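Local coordinates for protein putative polysaccharide binding proteins (DUF1812) (PDB 3GF8) that probably takes part in fimbrial assembly as a lipoprotein of the outer membrane, belonging to the FimB/Mfa2 family of anchor proteins, at residues A[16-21]-A[141-146]; A[117-122]-A[196-201]; A[151-156]-A[209-214]. All blocks are in the same frame, centred on the assembly; numbering follows the deposited sequence. Where two conformers were deposited one is given.

Interaction 1: A[16-21]-A[141-146]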
loop_
_atom_site.group_PDB
_atom_site.type_symbol
_atom_site.label_atom_id
_atom_site.label_comp_id
_atom_site.label_asym_id
_atom_site.label_seq_id
_atom_site.Cartn_x
_atom_site.Cartn_y
_atom_site.Cartn_z
ATOM N N LEU A 16 8.536 26.323 -13.543
ATOM C CA LEU A 16 8.247 25.644 -12.301
ATOM C C LEU A 16 8.322 24.168 -12.612
ATOM O O LEU A 16 7.628 23.703 -13.515
ATOM C CB LEU A 16 6.854 26.009 -11.850
ATOM C CG LEU A 16 6.260 25.395 -10.582
ATOM C CD1 LEU A 16 7.064 25.776 -9.390
ATOM C CD2 LEU A 16 4.819 25.921 -10.438
ATOM N N SER A 17 9.173 23.437 -11.902
ATOM C CA SER A 17 9.353 21.985 -12.105
ATOM C C SER A 17 8.993 21.216 -10.866
ATOM O O SER A 17 9.087 21.749 -9.769
ATOM C CB SER A 17 10.806 21.678 -12.403
ATOM O OG SER A 17 11.072 22.016 -13.737
ATOM N N VAL A 18 8.618 19.946 -11.029
ATOM C CA VAL A 18 8.290 19.089 -9.898
ATOM C C VAL A 18 9.199 17.896 -9.936
ATOM O O VAL A 18 9.361 17.271 -10.966
ATOM C CB VAL A 18 6.803 18.642 -9.879
ATOM C CG1 VAL A 18 6.559 17.664 -8.735
ATOM C CG2 VAL A 18 5.883 19.845 -9.763
ATOM N N LYS A 19 9.850 17.634 -8.810
ATOM C CA LYS A 19 10.650 16.449 -8.617
ATOM C C LYS A 19 9.815 15.517 -7.750
ATOM O O LYS A 19 9.236 15.960 -6.752
ATOM C CB LYS A 19 11.934 16.835 -7.891
ATOM C CG LYS A 19 12.866 15.682 -7.512
ATOM C CD LYS A 19 14.249 16.206 -7.144
ATOM C CE LYS A 19 15.307 15.092 -7.042
ATOM N NZ LYS A 19 14.951 14.110 -5.988
ATOM N N PHE A 20 9.724 14.246 -8.140
ATOM C CA PHE A 20 9.059 13.235 -7.307
ATOM C C PHE A 20 10.105 12.370 -6.643
ATOM O O PHE A 20 11.076 11.936 -7.293
ATOM C CB PHE A 20 8.158 12.340 -8.147
ATOM C CG PHE A 20 7.057 13.076 -8.847
ATOM C CD1 PHE A 20 7.289 13.701 -10.070
ATOM C CD2 PHE A 20 5.806 13.168 -8.274
ATOM C CE1 PHE A 20 6.262 14.372 -10.715
ATOM C CE2 PHE A 20 4.798 13.848 -8.902
ATOM C CZ PHE A 20 5.034 14.451 -10.129
ATOM N N LYS A 21 9.943 12.105 -5.351
ATOM C CA LYS A 21 10.876 11.143 -4.708
ATOM C C LYS A 21 10.131 10.049 -3.992
ATOM O O LYS A 21 9.020 10.279 -3.514
ATOM C CB LYS A 21 11.851 11.848 -3.766
ATOM C CG LYS A 21 11.254 12.577 -2.531
ATOM C CD LYS A 21 12.400 13.116 -1.645
ATOM C CE LYS A 21 11.945 13.698 -0.355
ATOM N NZ LYS A 21 11.380 12.663 0.499
ATOM N N GLU A 141 9.693 22.152 -7.154
ATOM C CA GLU A 141 9.049 21.626 -5.955
ATOM C C GLU A 141 9.294 20.106 -5.870
ATOM O O GLU A 141 9.579 19.447 -6.876
ATOM C CB GLU A 141 7.553 21.911 -5.979
ATOM C CG GLU A 141 7.194 23.376 -6.225
ATOM C CD GLU A 141 7.530 24.280 -5.051
ATOM O OE1 GLU A 141 7.545 23.799 -3.887
ATOM O OE2 GLU A 141 7.770 25.473 -5.309
ATOM N N THR A 142 9.181 19.554 -4.680
ATOM C CA THR A 142 9.340 18.110 -4.499
ATOM C C THR A 142 8.074 17.440 -3.956
ATOM O O THR A 142 7.556 17.816 -2.880
ATOM C CB THR A 142 10.479 17.789 -3.506
ATOM O OG1 THR A 142 11.672 18.468 -3.900
ATOM C CG2 THR A 142 10.734 16.277 -3.449
ATOM N N ILE A 143 7.606 16.426 -4.665
ATOM C CA ILE A 143 6.527 15.572 -4.155
ATOM C C ILE A 143 7.107 14.337 -3.459
ATOM O O ILE A 143 7.953 13.638 -3.993
ATOM C CB ILE A 143 5.527 15.165 -5.237
ATOM C CG1 ILE A 143 4.780 16.413 -5.741
ATOM C CG2 ILE A 143 4.475 14.209 -4.646
ATOM C CD1 ILE A 143 3.711 16.956 -4.678
ATOM N N ASN A 144 6.659 14.115 -2.229
ATOM C CA ASN A 144 7.071 12.955 -1.464
ATOM C C ASN A 144 6.049 11.805 -1.552
ATOM O O ASN A 144 4.885 11.992 -1.223
ATOM C CB ASN A 144 7.289 13.322 -0.007
ATOM C CG ASN A 144 7.865 12.191 0.764
ATOM O OD1 ASN A 144 8.905 11.664 0.408
ATOM N ND2 ASN A 144 7.156 11.756 1.789
ATOM N N LEU A 145 6.527 10.632 -1.971
ATOM C CA LEU A 145 5.661 9.486 -2.281
ATOM C C LEU A 145 5.688 8.439 -1.190
ATOM O O LEU A 145 6.776 8.049 -0.701
ATOM C CB LEU A 145 6.082 8.811 -3.596
ATOM C CG LEU A 145 5.857 9.668 -4.825
ATOM C CD1 LEU A 145 6.406 8.963 -6.120
ATOM C CD2 LEU A 145 4.390 10.012 -4.896
ATOM N N ILE A 146 4.491 7.966 -0.861
ATOM C CA ILE A 146 4.261 6.949 0.157
ATOM C C ILE A 146 3.553 5.757 -0.476
ATOM O O ILE A 146 2.490 5.916 -1.108
ATOM C CB ILE A 146 3.366 7.543 1.271
ATOM C CG1 ILE A 146 4.117 8.687 1.990
ATOM C CG2 ILE A 146 2.918 6.462 2.275
ATOM C CD1 ILE A 146 3.303 9.350 2.987
#

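Interaction 2: A[117-122]-A[196-201]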
loop_
_atom_site.group_PDB
_atom_site.type_symbol
_atom_site.label_atom_id
_atom_site.label_comp_id
_atom_site.label_asym_id
_atom_site.label_seq_id
_atom_site.Cartn_x
_atom_site.Cartn_y
_atom_site.Cartn_z
ATOM N N ASN A 117 -8.723 -10.482 -6.009
ATOM C CA ASN A 117 -7.740 -11.557 -6.112
ATOM C C ASN A 117 -6.737 -11.325 -7.215
ATOM O O ASN A 117 -6.194 -12.273 -7.759
ATOM C CB ASN A 117 -8.414 -12.948 -6.269
ATOM C CG ASN A 117 -9.392 -13.006 -7.425
ATOM O OD1 ASN A 117 -9.447 -12.106 -8.271
ATOM N ND2 ASN A 117 -10.183 -14.072 -7.465
ATOM N N LYS A 118 -6.508 -10.072 -7.565
ATOM C CA LYS A 118 -5.525 -9.737 -8.576
ATOM C C LYS A 118 -4.318 -9.073 -7.902
ATOM O O LYS A 118 -4.438 -8.525 -6.808
ATOM C CB LYS A 118 -6.130 -8.787 -9.615
ATOM C CG LYS A 118 -6.230 -7.350 -9.137
ATOM C CD LYS A 118 -6.897 -6.390 -10.164
ATOM C CE LYS A 118 -8.355 -6.069 -9.813
ATOM N NZ LYS A 118 -8.956 -4.934 -10.651
ATOM N N ARG A 119 -3.163 -9.099 -8.551
ATOM C CA ARG A 119 -2.065 -8.295 -8.062
ATOM C C ARG A 119 -2.243 -6.892 -8.604
ATOM O O ARG A 119 -2.154 -6.712 -9.775
ATOM C CB ARG A 119 -0.690 -8.850 -8.446
ATOM C CG ARG A 119 0.434 -7.969 -7.859
ATOM C CD ARG A 119 1.767 -8.602 -8.026
ATOM N NE ARG A 119 2.090 -8.742 -9.441
ATOM C CZ ARG A 119 3.081 -9.488 -9.947
ATOM N NH1 ARG A 119 3.899 -10.196 -9.168
ATOM N NH2 ARG A 119 3.251 -9.515 -11.261
HETATM N N MSE A 120 -2.540 -5.903 -7.758
HETATM C CA MSE A 120 -2.687 -4.525 -8.233
HETATM C C MSE A 120 -1.354 -3.915 -8.650
HETATM O O MSE A 120 -0.345 -4.151 -8.003
HETATM C CB MSE A 120 -3.246 -3.629 -7.154
HETATM C CG MSE A 120 -4.690 -3.728 -7.000
HETATM SE SE MSE A 120 -5.032 -4.846 -5.514
HETATM C CE MSE A 120 -4.883 -3.503 -4.274
ATOM N N GLU A 121 -1.367 -3.095 -9.693
ATOM C CA GLU A 121 -0.225 -2.216 -9.973
ATOM C C GLU A 121 0.000 -1.310 -8.754
ATOM O O GLU A 121 -0.975 -0.832 -8.085
ATOM C CB GLU A 121 -0.438 -1.413 -11.264
ATOM C CG GLU A 121 -1.459 -0.273 -11.188
ATOM C CD GLU A 121 -2.912 -0.676 -11.402
ATOM O OE1 GLU A 121 -3.239 -1.869 -11.382
ATOM O OE2 GLU A 121 -3.755 0.232 -11.602
ATOM N N THR A 122 1.274 -1.144 -8.423
ATOM C CA THR A 122 1.680 -0.512 -7.187
ATOM C C THR A 122 1.272 0.946 -7.223
ATOM O O THR A 122 1.416 1.631 -8.261
ATOM C CB THR A 122 3.180 -0.649 -6.952
ATOM O OG1 THR A 122 3.465 -2.031 -6.767
ATOM C CG2 THR A 122 3.645 0.154 -5.708
ATOM N N ARG A 196 -7.681 -11.953 -1.567
ATOM C CA ARG A 196 -7.354 -13.369 -1.636
ATOM C C ARG A 196 -6.177 -13.609 -2.528
ATOM O O ARG A 196 -5.855 -12.752 -3.300
ATOM C CB ARG A 196 -8.542 -14.118 -2.203
ATOM C CG ARG A 196 -9.712 -13.967 -1.299
ATOM C CD ARG A 196 -10.906 -14.768 -1.711
ATOM N NE ARG A 196 -11.964 -14.453 -0.768
ATOM C CZ ARG A 196 -13.124 -15.083 -0.694
ATOM N NH1 ARG A 196 -13.366 -16.095 -1.484
ATOM N NH2 ARG A 196 -14.036 -14.720 0.205
ATOM N N PRO A 197 -5.549 -14.786 -2.436
ATOM C CA PRO A 197 -4.300 -14.977 -3.181
ATOM C C PRO A 197 -4.397 -14.724 -4.672
ATOM O O PRO A 197 -5.371 -15.110 -5.302
ATOM C CB PRO A 197 -3.947 -16.428 -2.905
ATOM C CG PRO A 197 -4.519 -16.672 -1.516
ATOM C CD PRO A 197 -5.811 -15.907 -1.510
ATOM N N TYR A 198 -3.395 -14.055 -5.223
ATOM C CA TYR A 198 -3.259 -13.997 -6.656
ATOM C C TYR A 198 -2.298 -15.067 -7.155
ATOM O O TYR A 198 -2.248 -15.341 -8.346
ATOM C CB TYR A 198 -2.900 -12.573 -7.132
ATOM C CG TYR A 198 -1.599 -12.037 -6.594
ATOM C CD1 TYR A 198 -0.396 -12.444 -7.142
ATOM C CD2 TYR A 198 -1.572 -11.141 -5.530
ATOM C CE1 TYR A 198 0.815 -11.980 -6.654
ATOM C CE2 TYR A 198 -0.378 -10.665 -5.041
ATOM C CZ TYR A 198 0.822 -11.081 -5.619
ATOM O OH TYR A 198 2.047 -10.659 -5.142
ATOM N N TYR A 199 -1.541 -15.687 -6.256
ATOM C CA TYR A 199 -0.633 -16.787 -6.647
ATOM C C TYR A 199 -0.432 -17.705 -5.479
ATOM O O TYR A 199 -0.430 -17.261 -4.348
ATOM C CB TYR A 199 0.702 -16.252 -7.098
ATOM C CG TYR A 199 1.694 -17.312 -7.423
ATOM C CD1 TYR A 199 1.702 -17.913 -8.667
ATOM C CD2 TYR A 199 2.669 -17.687 -6.499
ATOM C CE1 TYR A 199 2.581 -18.879 -8.958
ATOM C CE2 TYR A 199 3.580 -18.641 -6.797
ATOM C CZ TYR A 199 3.521 -19.233 -8.042
ATOM O OH TYR A 199 4.401 -20.184 -8.373
HETATM N N MSE A 200 -0.315 -18.989 -5.765
HETATM C CA MSE A 200 -0.194 -20.007 -4.743
HETATM C C MSE A 200 0.824 -20.992 -5.275
HETATM O O MSE A 200 0.888 -21.222 -6.482
HETATM C CB MSE A 200 -1.552 -20.683 -4.497
HETATM C CG MSE A 200 -2.620 -19.757 -3.890
HETATM SE SE MSE A 200 -4.455 -20.402 -4.068
HETATM C CE MSE A 200 -4.332 -20.738 -6.004
ATOM N N GLU A 201 1.606 -21.556 -4.387
ATOM C CA GLU A 201 2.610 -22.500 -4.789
ATOM C C GLU A 201 2.787 -23.514 -3.674
ATOM O O GLU A 201 3.078 -23.127 -2.575
ATOM C CB GLU A 201 3.904 -21.745 -5.012
ATOM C CG GLU A 201 5.101 -22.652 -4.928
ATOM C CD GLU A 201 6.218 -22.262 -5.847
ATOM O OE1 GLU A 201 6.140 -21.229 -6.569
ATOM O OE2 GLU A 201 7.188 -23.034 -5.846
#

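Interaction 3: A[151-156]-A[209-214]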
loop_
_atom_site.group_PDB
_atom_site.type_symbol
_atom_site.label_atom_id
_atom_site.label_comp_id
_atom_site.label_asym_id
_atom_site.label_seq_id
_atom_site.Cartn_x
_atom_site.Cartn_y
_atom_site.Cartn_z
ATOM N N ILE A 151 2.344 -6.007 -0.379
ATOM C CA ILE A 151 2.424 -7.352 -0.877
ATOM C C ILE A 151 2.864 -8.216 0.295
ATOM O O ILE A 151 3.746 -7.829 1.073
ATOM C CB ILE A 151 3.369 -7.414 -2.071
ATOM C CG1 ILE A 151 2.744 -6.599 -3.229
ATOM C CG2 ILE A 151 3.608 -8.867 -2.469
ATOM C CD1 ILE A 151 3.528 -6.564 -4.467
ATOM N N VAL A 152 2.213 -9.356 0.466
ATOM C CA VAL A 152 2.549 -10.254 1.578
ATOM C C VAL A 152 2.624 -11.681 1.063
ATOM O O VAL A 152 1.737 -12.124 0.333
ATOM C CB VAL A 152 1.558 -10.182 2.753
ATOM C CG1 VAL A 152 1.142 -8.772 3.035
ATOM C CG2 VAL A 152 0.367 -10.998 2.473
ATOM N N ARG A 153 3.711 -12.374 1.401
ATOM C CA ARG A 153 3.851 -13.786 1.113
ATOM C C ARG A 153 3.686 -14.544 2.415
ATOM O O ARG A 153 4.485 -14.367 3.345
ATOM C CB ARG A 153 5.209 -14.075 0.527
ATOM C CG ARG A 153 5.469 -15.582 0.393
ATOM C CD ARG A 153 6.657 -15.868 -0.509
ATOM N NE ARG A 153 6.470 -15.213 -1.790
ATOM C CZ ARG A 153 7.256 -15.378 -2.836
ATOM N NH1 ARG A 153 8.289 -16.213 -2.782
ATOM N NH2 ARG A 153 6.987 -14.719 -3.952
ATOM N N PHE A 154 2.637 -15.360 2.505
ATOM C CA PHE A 154 2.389 -16.135 3.705
ATOM C C PHE A 154 2.749 -17.602 3.515
ATOM O O PHE A 154 2.403 -18.206 2.517
ATOM C CB PHE A 154 0.946 -16.053 4.139
ATOM C CG PHE A 154 0.513 -14.704 4.627
ATOM C CD1 PHE A 154 1.159 -14.086 5.667
ATOM C CD2 PHE A 154 -0.596 -14.085 4.098
ATOM C CE1 PHE A 154 0.721 -12.868 6.150
ATOM C CE2 PHE A 154 -1.039 -12.857 4.589
ATOM C CZ PHE A 154 -0.382 -12.262 5.609
ATOM N N GLY A 155 3.462 -18.148 4.500
ATOM C CA GLY A 155 3.707 -19.572 4.631
ATOM C C GLY A 155 3.119 -20.080 5.937
ATOM O O GLY A 155 3.078 -19.374 6.952
ATOM N N PHE A 156 2.634 -21.311 5.925
ATOM C CA PHE A 156 2.053 -21.882 7.108
ATOM C C PHE A 156 2.659 -23.256 7.281
ATOM O O PHE A 156 2.504 -24.092 6.412
ATOM C CB PHE A 156 0.519 -21.964 6.962
ATOM C CG PHE A 156 -0.119 -20.644 6.661
ATOM C CD1 PHE A 156 -0.219 -20.202 5.370
ATOM C CD2 PHE A 156 -0.593 -19.842 7.682
ATOM C CE1 PHE A 156 -0.766 -18.965 5.099
ATOM C CE2 PHE A 156 -1.139 -18.607 7.418
ATOM C CZ PHE A 156 -1.232 -18.168 6.140
ATOM N N TYR A 209 3.701 -21.502 -0.361
ATOM C CA TYR A 209 3.250 -20.204 0.088
ATOM C C TYR A 209 2.066 -19.665 -0.754
ATOM O O TYR A 209 1.796 -20.181 -1.814
ATOM C CB TYR A 209 4.440 -19.250 0.049
ATOM C CG TYR A 209 5.017 -18.985 -1.340
ATOM C CD1 TYR A 209 4.493 -17.982 -2.158
ATOM C CD2 TYR A 209 6.098 -19.714 -1.821
ATOM C CE1 TYR A 209 5.020 -17.727 -3.426
ATOM C CE2 TYR A 209 6.634 -19.466 -3.095
ATOM C CZ TYR A 209 6.091 -18.471 -3.878
ATOM O OH TYR A 209 6.614 -18.210 -5.102
ATOM N N VAL A 210 1.378 -18.630 -0.271
ATOM C CA VAL A 210 0.415 -17.859 -1.080
ATOM C C VAL A 210 0.878 -16.424 -1.154
ATOM O O VAL A 210 1.359 -15.877 -0.157
ATOM C CB VAL A 210 -1.021 -17.875 -0.471
ATOM C CG1 VAL A 210 -1.626 -19.274 -0.505
ATOM C CG2 VAL A 210 -1.029 -17.394 0.917
ATOM N N ASP A 211 0.750 -15.797 -2.319
ATOM C CA ASP A 211 1.033 -14.380 -2.433
ATOM C C ASP A 211 -0.253 -13.643 -2.544
ATOM O O ASP A 211 -1.089 -13.961 -3.402
ATOM C CB ASP A 211 1.848 -14.022 -3.670
ATOM C CG ASP A 211 3.305 -14.433 -3.566
ATOM O OD1 ASP A 211 3.760 -14.712 -2.445
ATOM O OD2 ASP A 211 3.994 -14.475 -4.626
HETATM N N MSE A 212 -0.369 -12.620 -1.707
HETATM C CA MSE A 212 -1.540 -11.752 -1.618
HETATM C C MSE A 212 -1.114 -10.309 -1.660
HETATM O O MSE A 212 0.049 -9.994 -1.395
HETATM C CB MSE A 212 -2.194 -11.990 -0.263
HETATM C CG MSE A 212 -2.416 -13.491 -0.007
HETATM SE SE MSE A 212 -3.414 -13.889 1.614
HETATM C CE MSE A 212 -5.068 -13.292 1.120
ATOM N N ASN A 213 -2.054 -9.413 -1.921
ATOM C CA ASN A 213 -1.813 -7.988 -1.671
ATOM C C ASN A 213 -3.018 -7.222 -1.119
ATOM O O ASN A 213 -4.145 -7.619 -1.284
ATOM C CB ASN A 213 -1.170 -7.244 -2.871
ATOM C CG ASN A 213 -1.985 -7.270 -4.169
ATOM O OD1 ASN A 213 -1.534 -6.711 -5.189
ATOM N ND2 ASN A 213 -3.119 -7.935 -4.175
ATOM N N THR A 214 -2.764 -6.116 -0.445
ATOM C CA THR A 214 -3.874 -5.322 0.031
ATOM C C THR A 214 -3.537 -3.850 -0.099
ATOM O O THR A 214 -2.451 -3.485 -0.534
ATOM C CB THR A 214 -4.249 -5.680 1.500
ATOM O OG1 THR A 214 -5.472 -5.022 1.845
ATOM C CG2 THR A 214 -3.109 -5.283 2.478
#

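Interaction 1: A[16-21]-A[141-146]
Lys-21 reaches over Thr-142 to Asn-144 where strand 16-21 runs beside strand 139-158 in the same direction, the two short axes 27° apart. From CB, which leaves the sheet on the side of Lys-19, Thr-142 and Asn-144, its chain is turned back over the neighbouring strand: CG sits between the backbone N and the carbonyl carbon (chi1 63°). CG lies 3.8 Å from Thr-142 CG2, and CD stays over the same methyl, Lys-21 CD to Thr-142 CG2 measuring 4.0 Å. CE then comes within 3.7 Å of Asn-144 OD1, and a last bend brings NZ to a 2.7 Å hydrogen bond with that oxygen. The ammonium stands above the amide, 48° out of the carbonyl plane. Asp-23, just beyond the strand, forms a salt bridge with the same NZ, while Asn-144 ND2 gives its hydrogen bond to Glu-127 on strand 124-133.

Beneath runs a parallel ladder: Glu-141 N donates to Ser-17 O, Lys-19 N to Glu-141 O, Ile-143 N to Lys-19 O, Lys-21 N to Ile-143 O, and Leu-145 N to Lys-21 O. The opposite face is mostly apolar, with Glu-141 at its start. Val-18 CG1 meets Ile-143 CG1 at 3.7 Å, and Phe-20 CD2 lies 3.6 Å from Ile-143 CB, ring and branched chain pointing the same way. Phe-79 and Ala-81 of strand 75-83 pack against this layer, consistent with a sandwich of the transthyretin-like kind.

The pairing is therefore two-sided. Hydrocarbon contacts hold Val-18, Phe-20 and Ile-143 together on one face, while on the other the lysine spends its aliphatic length on Thr-142 and its charge on an amide oxygen and Asp-23, which would probably offset much of that charge.

Interaction 2: A[117-122]-A[196-201]
Asn-117 and Arg-196 bring their CA atoms within 4.8 Å where the two segments part company, and Asn-117 CA approaches Arg-196 O at 3.6 Å in a C-H...O contact rather than a ladder of N-H bonds. Next along, Tyr-198 and Tyr-199 both face Asp-211 in a classic beta bulge, through which the chain enters strand 199-201. The preceding strands 115-116 and 193-195 are parallel neighbours in a different sheet, so residues 196-198 cross from one sheet to another.

Arg-119 and Tyr-198 carry the side-chain contact. CB of the arginine stands over the middle of the tyrosine ring, 3.6 Å from its centroid and only 3° off the normal, a CH-pi contact nearly as square as one can be. The rest of the chain runs outward above the same ring: Arg-119 CG approaches Tyr-198 CZ at 3.9 Å, and CD continues toward the hydroxyl. The guanidinium is turned 58° from the ring plane, so it does not stack, and it is the aliphatic carbons that touch the face.

Tyr-198 CG lies between its own backbone N and carbonyl carbon (chi1 61°), a setting that stands the ring up against the 117-122 loop. Its CB is pressed on that loop too, 3.4 Å from Asn-117 O. The ring also touches Asp-211 and Ile-151 of the neighbouring strands, filling a wedge between loop and sheet. Replacing it by an alanine would probably open a gap over those strands and leave the carbons of Arg-119 without a surface to rest on, freeing that side chain to turn. At the ring's outer end, Arg-119 CD lies 3.6 Å from Tyr-198 OH.

Interaction 3: A[151-156]-A[209-214]
Arg-153 is gripped from two directions by strand 209-214: Asp-211 accepts from NE and, weakly, from NH2, and Tyr-209 takes its flat face. NE gives a 2.8 Å hydrogen bond to Asp-211 OD1 on the syn lone pair, the oxygen lying 30° out of the guanidinium plane. NH2 adds a weak, bent second bond to Asp-211 OD2 at 3.1 Å, so both carboxylate oxygens are met from the same arginine in a salt bridge. Over the Tyr-209 ring the guanidinium lies almost flat, planes at 8° and centres 3.8 Å apart, a cation-pi stack to which Arg-153 CD adds a CH-pi contact. The chain runs out with CG anti to the backbone N (chi1 172°) and bends only at CD, which lays the group over the ring.

Two antiparallel hydrogen-bonded pairs join the main chains. Val-152 N and O bond to Met-212 O and N, the first at 2.9 Å, and Phe-154 N and O bond to Val-210 O and N, both at 3.0 Å. Ile-151 and Arg-153, in non-hydrogen-bonded pairs with Asn-213 and Asp-211, bond through their main chains to Tyr-267 of strand 266-273 instead, Arg-153 also to Ile-269. Asn-213 is satisfied elsewhere: OD1 accepts from Met-120 N and ND2 donates to Lys-118 O, tying the 117-122 loop to this strand.

The face of Val-152, Phe-154, Val-210 and Met-212 is apolar. The selenium of Met-212, a selenomethionine, comes to the edge of the Phe-154 ring, in its plane and 3.8 Å from CD2, a Met-aromatic contact. Ile-174 and Leu-225 of the facing sheet close over this layer, giving a sandwich core.

Asp-211 is buried, yet its charge is set directly against a guanidinium that is itself spread over an aromatic ring; this would probably favour the ionised pair and fix the arginine's rotation on the sheet.

Interactions 1 and 3 both use strand 139-158, near its start and toward its end, with centres 31 Å apart on opposite sides of the chain's centre. That long strand thus runs through both halves of the elongated molecule, pairing in parallel with 16-21 at one end and antiparallel with 209-214 at the other. Along the chain, interaction 1 closes before interaction 3 opens, while interaction 2 alternates with each. Interactions 2 and 3 lie side by side, centres 8 Å apart, and touch through strands 199-201 and 209-214: Tyr-199 O probably accepts from Asp-211 N at 2.8 Å. Interaction 2 thereby joins loop and sheet edge to the core pairing of interaction 3.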